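Local coordinates for protein putative sulfatase yidJ (Bacteroides fragilis, PDB 2QZU) that probably hydrolyses sulfate esters, as a member of the sulfatase family with likely calcium-dependent arylsulfatase activity, at residues I130-L135 with Y172-Y177; A153-C158 with K180-N185; W199-E204 with M228-T233. All coordinates share one frame; numbering follows the deposited sequence.

Contact 1: residues I130-L135 with Y172-Y177; sequences IGKWHL and YGTYDY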
loop_
_atom_site.group_PDB
_atom_site.type_symbol
_atom_site.label_atom_id
_atom_site.label_comp_id
_atom_site.label_asym_id
_atom_site.label_seq_id
_atom_site.Cartn_x
_atom_site.Cartn_y
_atom_site.Cartn_z
ATOM N N ILE A 130 -1.926 -20.791 -16.278
ATOM C CA ILE A 130 -1.094 -20.335 -15.171
ATOM C C ILE A 130 -1.353 -18.850 -14.932
ATOM O O ILE A 130 -1.274 -18.052 -15.863
ATOM C CB ILE A 130 0.413 -20.521 -15.500
ATOM C CG1 ILE A 130 0.709 -21.988 -15.816
ATOM C CG2 ILE A 130 1.268 -20.042 -14.335
ATOM C CD1 ILE A 130 2.103 -22.214 -16.372
ATOM N N GLY A 131 -1.676 -18.479 -13.697
ATOM C CA GLY A 131 -1.895 -17.070 -13.415
ATOM C C GLY A 131 -3.276 -16.665 -12.952
ATOM O O GLY A 131 -4.026 -17.469 -12.396
ATOM N N LYS A 132 -3.604 -15.400 -13.196
ATOM C CA LYS A 132 -4.877 -14.806 -12.801
ATOM C C LYS A 132 -6.039 -15.235 -13.693
ATOM O O LYS A 132 -5.966 -15.131 -14.917
ATOM C CB LYS A 132 -4.735 -13.281 -12.823
ATOM C CG LYS A 132 -5.988 -12.514 -12.462
ATOM C CD LYS A 132 -5.725 -11.018 -12.529
ATOM C CE LYS A 132 -7.005 -10.232 -12.307
ATOM N NZ LYS A 132 -6.778 -8.769 -12.457
ATOM N N TRP A 133 -7.111 -15.708 -13.060
ATOM C CA TRP A 133 -8.318 -16.174 -13.754
ATOM C C TRP A 133 -9.420 -15.115 -13.631
ATOM O O TRP A 133 -9.997 -14.670 -14.626
ATOM C CB TRP A 133 -8.766 -17.497 -13.113
ATOM C CG TRP A 133 -10.030 -18.108 -13.643
ATOM C CD1 TRP A 133 -11.158 -18.403 -12.927
ATOM C CD2 TRP A 133 -10.270 -18.572 -14.979
ATOM N NE1 TRP A 133 -12.082 -19.030 -13.733
ATOM C CE2 TRP A 133 -11.562 -19.147 -14.998
ATOM C CE3 TRP A 133 -9.517 -18.563 -16.161
ATOM C CZ2 TRP A 133 -12.120 -19.708 -16.154
ATOM C CZ3 TRP A 133 -10.072 -19.124 -17.318
ATOM C CH2 TRP A 133 -11.363 -19.687 -17.300
ATOM N N HIS A 134 -9.696 -14.725 -12.387
ATOM C CA HIS A 134 -10.693 -13.714 -12.035
ATOM C C HIS A 134 -12.049 -13.858 -12.731
ATOM O O HIS A 134 -12.595 -12.879 -13.235
ATOM C CB HIS A 134 -10.140 -12.307 -12.301
ATOM C CG HIS A 134 -10.802 -11.237 -11.485
ATOM N ND1 HIS A 134 -10.622 -9.890 -11.735
ATOM C CD2 HIS A 134 -11.630 -11.311 -10.418
ATOM C CE1 HIS A 134 -11.311 -9.188 -10.855
ATOM N NE2 HIS A 134 -11.933 -10.025 -10.042
ATOM N N LEU A 135 -12.589 -15.073 -12.759
ATOM C CA LEU A 135 -13.886 -15.295 -13.388
ATOM C C LEU A 135 -14.855 -16.080 -12.499
ATOM O O LEU A 135 -15.887 -16.562 -12.969
ATOM C CB LEU A 135 -13.703 -16.001 -14.738
ATOM C CG LEU A 135 -13.251 -15.077 -15.876
ATOM C CD1 LEU A 135 -12.807 -15.910 -17.071
ATOM C CD2 LEU A 135 -14.399 -14.136 -16.259
ATOM N N TYR A 172 -5.118 -18.521 -9.644
ATOM C CA TYR A 172 -5.858 -17.912 -8.549
ATOM C C TYR A 172 -6.955 -17.007 -9.121
ATOM O O TYR A 172 -7.043 -16.827 -10.339
ATOM C CB TYR A 172 -4.910 -17.100 -7.660
ATOM C CG TYR A 172 -4.155 -16.010 -8.388
ATOM C CD1 TYR A 172 -3.002 -16.296 -9.126
ATOM C CD2 TYR A 172 -4.601 -14.687 -8.352
ATOM C CE1 TYR A 172 -2.314 -15.285 -9.809
ATOM C CE2 TYR A 172 -3.923 -13.676 -9.025
ATOM C CZ TYR A 172 -2.782 -13.981 -9.751
ATOM O OH TYR A 172 -2.105 -12.979 -10.408
ATOM N N GLY A 173 -7.805 -16.465 -8.246
ATOM C CA GLY A 173 -8.871 -15.577 -8.689
ATOM C C GLY A 173 -8.242 -14.232 -8.996
ATOM O O GLY A 173 -8.083 -13.858 -10.155
ATOM N N THR A 174 -7.911 -13.490 -7.944
ATOM C CA THR A 174 -7.214 -12.218 -8.084
ATOM C C THR A 174 -6.477 -11.992 -6.769
ATOM O O THR A 174 -6.935 -12.424 -5.711
ATOM C CB THR A 174 -8.157 -11.034 -8.444
ATOM O OG1 THR A 174 -7.360 -9.929 -8.903
ATOM C CG2 THR A 174 -8.995 -10.603 -7.254
ATOM N N TYR A 175 -5.316 -11.349 -6.847
ATOM C CA TYR A 175 -4.455 -11.113 -5.685
ATOM C C TYR A 175 -3.350 -10.215 -6.227
ATOM O O TYR A 175 -2.711 -10.564 -7.226
ATOM C CB TYR A 175 -3.878 -12.453 -5.228
ATOM C CG TYR A 175 -2.904 -12.396 -4.077
ATOM C CD1 TYR A 175 -3.333 -12.556 -2.758
ATOM C CD2 TYR A 175 -1.539 -12.246 -4.312
ATOM C CE1 TYR A 175 -2.416 -12.577 -1.702
ATOM C CE2 TYR A 175 -0.625 -12.261 -3.274
ATOM C CZ TYR A 175 -1.064 -12.431 -1.977
ATOM O OH TYR A 175 -0.136 -12.488 -0.963
ATOM N N ASP A 176 -3.087 -9.096 -5.554
ATOM C CA ASP A 176 -2.127 -8.135 -6.078
ATOM C C ASP A 176 -0.815 -7.848 -5.366
ATOM O O ASP A 176 -0.135 -6.882 -5.712
ATOM C CB ASP A 176 -2.856 -6.811 -6.339
ATOM C CG ASP A 176 -4.160 -7.008 -7.099
ATOM O OD1 ASP A 176 -4.211 -7.908 -7.959
ATOM O OD2 ASP A 176 -5.134 -6.267 -6.846
ATOM N N TYR A 177 -0.453 -8.665 -4.379
ATOM C CA TYR A 177 0.823 -8.470 -3.697
ATOM C C TYR A 177 1.801 -9.342 -4.495
ATOM O O TYR A 177 2.068 -10.489 -4.140
ATOM C CB TYR A 177 0.738 -8.941 -2.243
ATOM C CG TYR A 177 1.997 -8.652 -1.463
ATOM C CD1 TYR A 177 2.313 -7.350 -1.071
ATOM C CD2 TYR A 177 2.904 -9.669 -1.175
ATOM C CE1 TYR A 177 3.509 -7.067 -0.414
ATOM C CE2 TYR A 177 4.101 -9.401 -0.519
ATOM C CZ TYR A 177 4.399 -8.098 -0.145
ATOM O OH TYR A 177 5.595 -7.832 0.480
HETATM O O HOH W 1 -5.047 -7.932 -10.523
#

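Contact 2: residues A153-C158 with K180-N185; sequences AWNEWC and KPMYWN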
loop_
_atom_site.group_PDB
_atom_site.type_symbol
_atom_site.label_atom_id
_atom_site.label_comp_id
_atom_site.label_asym_id
_atom_site.label_seq_id
_atom_site.Cartn_x
_atom_site.Cartn_y
_atom_site.Cartn_z
ATOM N N ALA A 153 -15.092 -9.203 -0.642
ATOM C CA ALA A 153 -14.103 -10.232 -0.981
ATOM C C ALA A 153 -13.940 -10.304 -2.496
ATOM O O ALA A 153 -14.917 -10.166 -3.238
ATOM C CB ALA A 153 -14.545 -11.587 -0.439
ATOM N N TRP A 154 -12.713 -10.552 -2.951
ATOM C CA TRP A 154 -12.420 -10.593 -4.382
ATOM C C TRP A 154 -11.839 -11.889 -4.932
ATOM O O TRP A 154 -11.927 -12.153 -6.130
ATOM C CB TRP A 154 -11.439 -9.468 -4.735
ATOM C CG TRP A 154 -12.016 -8.098 -4.665
ATOM C CD1 TRP A 154 -12.430 -7.436 -3.547
ATOM C CD2 TRP A 154 -12.285 -7.232 -5.771
ATOM N NE1 TRP A 154 -12.946 -6.208 -3.888
ATOM C CE2 TRP A 154 -12.871 -6.057 -5.250
ATOM C CE3 TRP A 154 -12.092 -7.334 -7.158
ATOM C CZ2 TRP A 154 -13.267 -4.989 -6.062
ATOM C CZ3 TRP A 154 -12.486 -6.273 -7.968
ATOM C CH2 TRP A 154 -13.067 -5.117 -7.416
ATOM N N ASN A 155 -11.240 -12.692 -4.063
ATOM C CA ASN A 155 -10.583 -13.912 -4.501
ATOM C C ASN A 155 -11.373 -15.177 -4.199
ATOM O O ASN A 155 -11.952 -15.325 -3.125
ATOM C CB ASN A 155 -9.190 -13.948 -3.865
ATOM C CG ASN A 155 -8.347 -15.112 -4.337
ATOM O OD1 ASN A 155 -8.283 -15.421 -5.527
ATOM N ND2 ASN A 155 -7.673 -15.754 -3.396
ATOM N N GLU A 156 -11.408 -16.081 -5.172
ATOM C CA GLU A 156 -12.131 -17.334 -5.021
ATOM C C GLU A 156 -11.434 -18.460 -5.790
ATOM O O GLU A 156 -10.711 -18.217 -6.753
ATOM C CB GLU A 156 -13.574 -17.161 -5.510
ATOM C CG GLU A 156 -14.449 -18.403 -5.371
ATOM C CD GLU A 156 -14.470 -18.954 -3.951
ATOM O OE1 GLU A 156 -15.007 -18.278 -3.047
ATOM O OE2 GLU A 156 -13.942 -20.066 -3.739
ATOM N N TRP A 157 -11.649 -19.688 -5.338
ATOM C CA TRP A 157 -11.069 -20.876 -5.951
ATOM C C TRP A 157 -11.878 -21.273 -7.181
ATOM O O TRP A 157 -13.080 -21.011 -7.250
ATOM C CB TRP A 157 -11.100 -22.022 -4.926
ATOM C CG TRP A 157 -10.569 -23.357 -5.397
ATOM C CD1 TRP A 157 -9.319 -23.621 -5.888
ATOM C CD2 TRP A 157 -11.247 -24.619 -5.338
ATOM N NE1 TRP A 157 -9.177 -24.966 -6.133
ATOM C CE2 TRP A 157 -10.346 -25.603 -5.803
ATOM C CE3 TRP A 157 -12.531 -25.017 -4.934
ATOM C CZ2 TRP A 157 -10.685 -26.959 -5.878
ATOM C CZ3 TRP A 157 -12.870 -26.366 -5.008
ATOM C CH2 TRP A 157 -11.948 -27.320 -5.477
ATOM N N CYS A 158 -11.221 -21.897 -8.155
ATOM C CA CYS A 158 -11.916 -22.364 -9.347
ATOM C C CYS A 158 -11.879 -23.884 -9.284
ATOM O O CYS A 158 -10.842 -24.495 -9.538
ATOM C CB CYS A 158 -11.220 -21.898 -10.630
ATOM S SG CYS A 158 -12.110 -22.379 -12.144
ATOM N N LYS A 180 4.768 -11.800 -3.185
ATOM C CA LYS A 180 4.467 -13.062 -2.515
ATOM C C LYS A 180 3.094 -13.529 -2.985
ATOM O O LYS A 180 2.135 -13.555 -2.217
ATOM C CB LYS A 180 4.468 -12.897 -0.994
ATOM C CG LYS A 180 4.361 -14.228 -0.251
ATOM C CD LYS A 180 4.165 -14.038 1.250
ATOM C CE LYS A 180 4.070 -15.384 1.962
ATOM N NZ LYS A 180 3.767 -15.247 3.416
ATOM N N PRO A 181 2.986 -13.910 -4.268
ATOM C CA PRO A 181 1.728 -14.375 -4.859
ATOM C C PRO A 181 1.298 -15.732 -4.322
ATOM O O PRO A 181 2.095 -16.452 -3.726
ATOM C CB PRO A 181 2.055 -14.428 -6.346
ATOM C CG PRO A 181 3.483 -14.882 -6.338
ATOM C CD PRO A 181 4.089 -14.015 -5.239
HETATM N N MSE A 182 0.026 -16.066 -4.514
HETATM C CA MSE A 182 -0.480 -17.362 -4.086
HETATM C C MSE A 182 -1.133 -18.052 -5.271
HETATM O O MSE A 182 -1.555 -17.402 -6.235
HETATM C CB MSE A 182 -1.459 -17.227 -2.907
HETATM C CG MSE A 182 -2.468 -16.109 -3.010
HETATM SE SE MSE A 182 -3.913 -16.518 -4.208
HETATM C CE MSE A 182 -5.094 -15.067 -3.790
ATOM N N TYR A 183 -1.203 -19.376 -5.198
ATOM C CA TYR A 183 -1.759 -20.178 -6.274
ATOM C C TYR A 183 -2.374 -21.457 -5.745
ATOM O O TYR A 183 -2.128 -21.867 -4.606
ATOM C CB TYR A 183 -0.650 -20.601 -7.250
ATOM C CG TYR A 183 0.141 -19.472 -7.857
ATOM C CD1 TYR A 183 -0.260 -18.881 -9.055
ATOM C CD2 TYR A 183 1.270 -18.967 -7.215
ATOM C CE1 TYR A 183 0.444 -17.811 -9.599
ATOM C CE2 TYR A 183 1.978 -17.895 -7.743
ATOM C CZ TYR A 183 1.561 -17.320 -8.933
ATOM O OH TYR A 183 2.246 -16.245 -9.442
ATOM N N TRP A 184 -3.176 -22.078 -6.599
ATOM C CA TRP A 184 -3.775 -23.373 -6.318
ATOM C C TRP A 184 -3.223 -24.223 -7.451
ATOM O O TRP A 184 -3.290 -23.813 -8.614
ATOM C CB TRP A 184 -5.294 -23.342 -6.461
ATOM C CG TRP A 184 -6.050 -22.868 -5.273
ATOM C CD1 TRP A 184 -6.396 -23.594 -4.165
ATOM C CD2 TRP A 184 -6.635 -21.577 -5.107
ATOM N NE1 TRP A 184 -7.173 -22.830 -3.323
ATOM C CE2 TRP A 184 -7.334 -21.587 -3.879
ATOM C CE3 TRP A 184 -6.638 -20.409 -5.882
ATOM C CZ2 TRP A 184 -8.032 -20.473 -3.407
ATOM C CZ3 TRP A 184 -7.333 -19.301 -5.415
ATOM C CH2 TRP A 184 -8.022 -19.343 -4.186
ATOM N N ASN A 185 -2.660 -25.379 -7.122
ATOM C CA ASN A 185 -2.158 -26.282 -8.150
ATOM C C ASN A 185 -3.379 -27.086 -8.602
ATOM O O ASN A 185 -4.482 -26.873 -8.100
ATOM C CB ASN A 185 -1.067 -27.193 -7.582
ATOM C CG ASN A 185 -1.498 -27.898 -6.319
ATOM O OD1 ASN A 185 -2.465 -28.656 -6.321
ATOM N ND2 ASN A 185 -0.788 -27.647 -5.226
HETATM O O HOH W 2 -6.991 -26.742 -7.030
#

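Contact 3: residues W199-E204 with M228-T233; sequences WGPEYE and MNPPHT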
loop_
_atom_site.group_PDB
_atom_site.type_symbol
_atom_site.label_atom_id
_atom_site.label_comp_id
_atom_site.label_asym_id
_atom_site.label_seq_id
_atom_site.Cartn_x
_atom_site.Cartn_y
_atom_site.Cartn_z
ATOM N N TRP A 199 8.740 -13.129 -7.365
ATOM C CA TRP A 199 7.863 -12.208 -8.084
ATOM C C TRP A 199 6.941 -13.020 -8.992
ATOM O O TRP A 199 7.390 -13.929 -9.684
ATOM C CB TRP A 199 8.700 -11.210 -8.898
ATOM C CG TRP A 199 7.923 -10.017 -9.411
ATOM C CD1 TRP A 199 7.048 -9.235 -8.701
ATOM C CD2 TRP A 199 7.993 -9.446 -10.722
ATOM N NE1 TRP A 199 6.572 -8.213 -9.494
ATOM C CE2 TRP A 199 7.137 -8.320 -10.740
ATOM C CE3 TRP A 199 8.700 -9.777 -11.888
ATOM C CZ2 TRP A 199 6.967 -7.520 -11.878
ATOM C CZ3 TRP A 199 8.533 -8.980 -13.022
ATOM C CH2 TRP A 199 7.672 -7.865 -13.007
ATOM N N GLY A 200 5.654 -12.689 -8.975
ATOM C CA GLY A 200 4.676 -13.408 -9.775
ATOM C C GLY A 200 5.101 -13.819 -11.175
ATOM O O GLY A 200 5.135 -15.015 -11.477
ATOM N N PRO A 201 5.423 -12.857 -12.055
ATOM C CA PRO A 201 5.842 -13.140 -13.432
ATOM C C PRO A 201 7.017 -14.101 -13.524
ATOM O O PRO A 201 7.118 -14.869 -14.477
ATOM C CB PRO A 201 6.183 -11.756 -13.979
ATOM C CG PRO A 201 5.211 -10.874 -13.248
ATOM C CD PRO A 201 5.325 -11.403 -11.832
ATOM N N GLU A 202 7.908 -14.034 -12.537
ATOM C CA GLU A 202 9.080 -14.903 -12.490
ATOM C C GLU A 202 8.675 -16.349 -12.261
ATOM O O GLU A 202 9.133 -17.250 -12.965
ATOM C CB GLU A 202 10.018 -14.473 -11.361
ATOM C CG GLU A 202 11.101 -13.507 -11.765
ATOM C CD GLU A 202 12.057 -13.215 -10.622
ATOM O OE1 GLU A 202 12.537 -14.184 -9.992
ATOM O OE2 GLU A 202 12.328 -12.025 -10.358
ATOM N N TYR A 203 7.818 -16.560 -11.266
ATOM C CA TYR A 203 7.341 -17.895 -10.929
ATOM C C TYR A 203 6.498 -18.451 -12.069
ATOM O O TYR A 203 6.673 -19.595 -12.494
ATOM C CB TYR A 203 6.501 -17.848 -9.652
ATOM C CG TYR A 203 5.891 -19.183 -9.269
ATOM C CD1 TYR A 203 6.684 -20.230 -8.791
ATOM C CD2 TYR A 203 4.520 -19.397 -9.387
ATOM C CE1 TYR A 203 6.117 -21.457 -8.443
ATOM C CE2 TYR A 203 3.948 -20.611 -9.044
ATOM C CZ TYR A 203 4.745 -21.635 -8.574
ATOM O OH TYR A 203 4.161 -22.834 -8.249
ATOM N N GLU A 204 5.583 -17.629 -12.564
ATOM C CA GLU A 204 4.715 -18.040 -13.652
ATOM C C GLU A 204 5.505 -18.440 -14.890
ATOM O O GLU A 204 5.200 -19.449 -15.521
ATOM C CB GLU A 204 3.718 -16.921 -13.955
ATOM C CG GLU A 204 2.655 -16.812 -12.871
ATOM C CD GLU A 204 2.081 -15.418 -12.718
ATOM O OE1 GLU A 204 2.376 -14.548 -13.565
ATOM O OE2 GLU A 204 1.327 -15.198 -11.743
HETATM N N MSE A 228 -0.274 -13.019 -16.403
HETATM C CA MSE A 228 0.507 -12.295 -15.399
HETATM C C MSE A 228 -0.248 -11.098 -14.837
HETATM O O MSE A 228 -1.042 -10.471 -15.537
HETATM C CB MSE A 228 1.829 -11.838 -16.010
HETATM C CG MSE A 228 2.699 -12.989 -16.497
HETATM SE SE MSE A 228 4.266 -12.346 -17.441
HETATM C CE MSE A 228 5.167 -14.044 -17.714
ATOM N N ASN A 229 0.018 -10.781 -13.574
ATOM C CA ASN A 229 -0.659 -9.676 -12.905
ATOM C C ASN A 229 -0.016 -8.316 -13.197
ATOM O O ASN A 229 -0.694 -7.398 -13.659
ATOM C CB ASN A 229 -0.732 -9.941 -11.397
ATOM C CG ASN A 229 -1.939 -9.285 -10.754
ATOM O OD1 ASN A 229 -2.251 -8.131 -11.037
ATOM N ND2 ASN A 229 -2.624 -10.018 -9.883
ATOM N N PRO A 230 1.294 -8.154 -12.922
ATOM C CA PRO A 230 1.885 -6.844 -13.226
ATOM C C PRO A 230 1.700 -6.627 -14.732
ATOM O O PRO A 230 1.643 -7.593 -15.486
ATOM C CB PRO A 230 3.357 -7.034 -12.865
ATOM C CG PRO A 230 3.325 -8.102 -11.796
ATOM C CD PRO A 230 2.286 -9.067 -12.322
ATOM N N PRO A 231 1.648 -5.366 -15.197
ATOM C CA PRO A 231 1.769 -4.095 -14.481
ATOM C C PRO A 231 0.539 -3.586 -13.725
ATOM O O PRO A 231 0.392 -2.382 -13.531
ATOM C CB PRO A 231 2.208 -3.134 -15.577
ATOM C CG PRO A 231 1.436 -3.628 -16.752
ATOM C CD PRO A 231 1.575 -5.132 -16.654
ATOM N N HIS A 232 -0.342 -4.490 -13.310
ATOM C CA HIS A 232 -1.519 -4.098 -12.537
ATOM C C HIS A 232 -0.999 -3.601 -11.188
ATOM O O HIS A 232 0.107 -3.959 -10.780
ATOM C CB HIS A 232 -2.455 -5.297 -12.362
ATOM C CG HIS A 232 -3.670 -5.009 -11.534
ATOM N ND1 HIS A 232 -3.686 -5.149 -10.163
ATOM C CD2 HIS A 232 -4.918 -4.624 -11.888
ATOM C CE1 HIS A 232 -4.894 -4.866 -9.709
ATOM N NE2 HIS A 232 -5.661 -4.544 -10.734
ATOM N N THR A 233 -1.794 -2.794 -10.492
ATOM C CA THR A 233 -1.362 -2.215 -9.229
ATOM C C THR A 233 -0.628 -3.062 -8.249
ATOM O O THR A 233 -0.811 -4.280 -8.142
ATOM C CB THR A 233 -2.480 -1.517 -8.464
ATOM O OG1 THR A 233 -3.655 -2.327 -8.489
ATOM C CG2 THR A 233 -2.736 -0.135 -9.063
HETATM O O HOH W 3 2.131 -12.168 -12.211
#

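Contact 1: residues I130-L135 with Y172-Y177
Lys132 and Tyr172 form a parallel beta bridge where strands 126-130 and 168-172 run out at the edge of the main sheet. The contact is buried. Trp133 N donates to Tyr172 O at 2.9 Å. His134 N adds a weak bond to Gly173 O, bent to 119°. Tyr172 CG sits between its backbone N and carbonyl carbon (chi1 58°). This brings the ring against the backbone of Gly131 and Lys132, and Lys132 CA lies over its face, 4.0 Å from the centroid. The phenol OH bonds to Asn229.

The Lys132 chain is fully extended. Its CG passes Gly173 O at 3.4 Å, and its CE runs alongside Thr174 OG1, also at 3.4 Å. Lys132 NZ forms a salt bridge with Asp36 and donates to a water at 2.7 Å. That water donates in turn to Asp176 OD1, so lysine and aspartate meet through it. Thr174 CB stands over the centre of the His134 ring. ND1 is hydrogen-bonded to Ser76 OG and NE2 to Cys98 O, which together fix the rotation of this ring. The Gly-Lys-Trp-His run matches a sulfatase signature. Through His134 it touches Ser76, the predicted 3-oxoalanine site, unmodified here. This is consistent with a sulfatase active site.

Contact 2: residues A153-C158 with K180-N185
Trp157 and Trp184 carry most of this buried contact between loop 153-158 and the segment 180-185, which includes strand 182-183. Their interaction is aromatic but oblique. The five-membered rings have centroids 4.2 Å apart and planes at 48°. Trp157 leans along one face of Trp184. Trp157 CA lies over the six-membered ring of Trp184, 4.0 Å from the centroid and 16° off the normal. Its CB follows above the same part of the indole, and its CD1 reaches the pyrrole side, 3.4 Å from Trp184 CD1. With CG anti to the backbone N (chi1 178°), the Trp157 side chain carries CD1 across to that side.

The amide of Asn155 meets the far end of the Trp184 indole. Asn155 OD1 lies at the ring edge, in its plane, 4.0 Å from Trp184 CZ3. Asn155 ND2 is 3.7 Å from Trp184 CH2. Both amide ends have polar partners: OD1 accepts from Thr174 N, and ND2 bonds to Thr145 OG1. The methyl of selenomethionine Met182 also comes against this amide, but its modelled place is doubtful.

Polar bonds hold both tryptophans. Trp157 N donates to Glu156 OE2 at 2.8 Å, from above the carboxylate plane. That oxygen also pairs with Arg190, whose backbone O bonds to Trp184 NE1, so one residue serves both sides. Trp157 NE1 donates to a water at 3.0 Å in the plane of its ring. The water in turn donates to Asn185 O at 2.7 Å.

The backbone of Trp184 bonds to Ala171 of edge strand 168-172. The contact thus packs the loop before that strand onto the small antiparallel ribbon of strands 182-183 and 194-195, at the edge of the sulfatase alpha/beta core.

Contact 3: residues W199-E204 with M228-T233
Pro201 and Pro230 meet where the first turn of helix 200-213 faces the loop leaving strand 222-228. This is an alpha/beta packing in the sulfatase core: the start of a helix covers the C-terminal end of a parallel strand.

The first shell is largely apolar. Pro201 CG touches Pro230 CD at 3.6 Å. Trp199 CZ2 comes to 3.7 Å from Pro230 CG, the two side chains sliding past each other. Pro201 CD also sits over the centre of the Trp199 ring, so the indole and the two prolines form one cluster. On the strand side, Pro201 CB lies 4.0 Å from Met228 SE, a selenomethionine. Its extended chain, with CG anti to the carbonyl carbon (chi1 -61°), runs past the carboxylate of Glu204. Glu204 OE1 is 3.3 Å from Met228 CG.

The next shell sets these groups in place. Trp199 is the N-cap residue, and its O accepts from Tyr203 N at 3.1 Å. Its indole NE1 bonds to Leu237 O, which fixes the ring beside Pro230. Glu204 OE2 bonds to Tyr183 OH, so the second carboxylate oxygen is held too. In the loop, Asn229 O accepts from His232 N at 2.9 Å, spanning the cis peptide before Pro231. Asn229 ND2 is hydrogen-bonded to Tyr172 OH and Asp176 OD1.

One water joins the two segments. It donates to Glu204 OE1 at 2.7 Å and accepts from Asn229 N at 2.9 Å.

From the N terminus, segment 130-135 leaves strand 126-130, and segment 153-158 follows in the long loop before strand 168-172. Contact 1 closes that loop when residues 172-177 return beside 130-135. Contact 2 opens within it and closes only at 180-185, so the two cross. Tyr175 OH bonds to Lys180 O between them. Contact 3 begins after both have closed: it spans helix 200-213 and strand 222-228 and ends in the loop 228-233. Tyr183 CE2 packs on Tyr203 CD2 between contacts 2 and 3. Together they tie the sheet edge, the small ribbon and the helix start to the probable active-site end of the sheet.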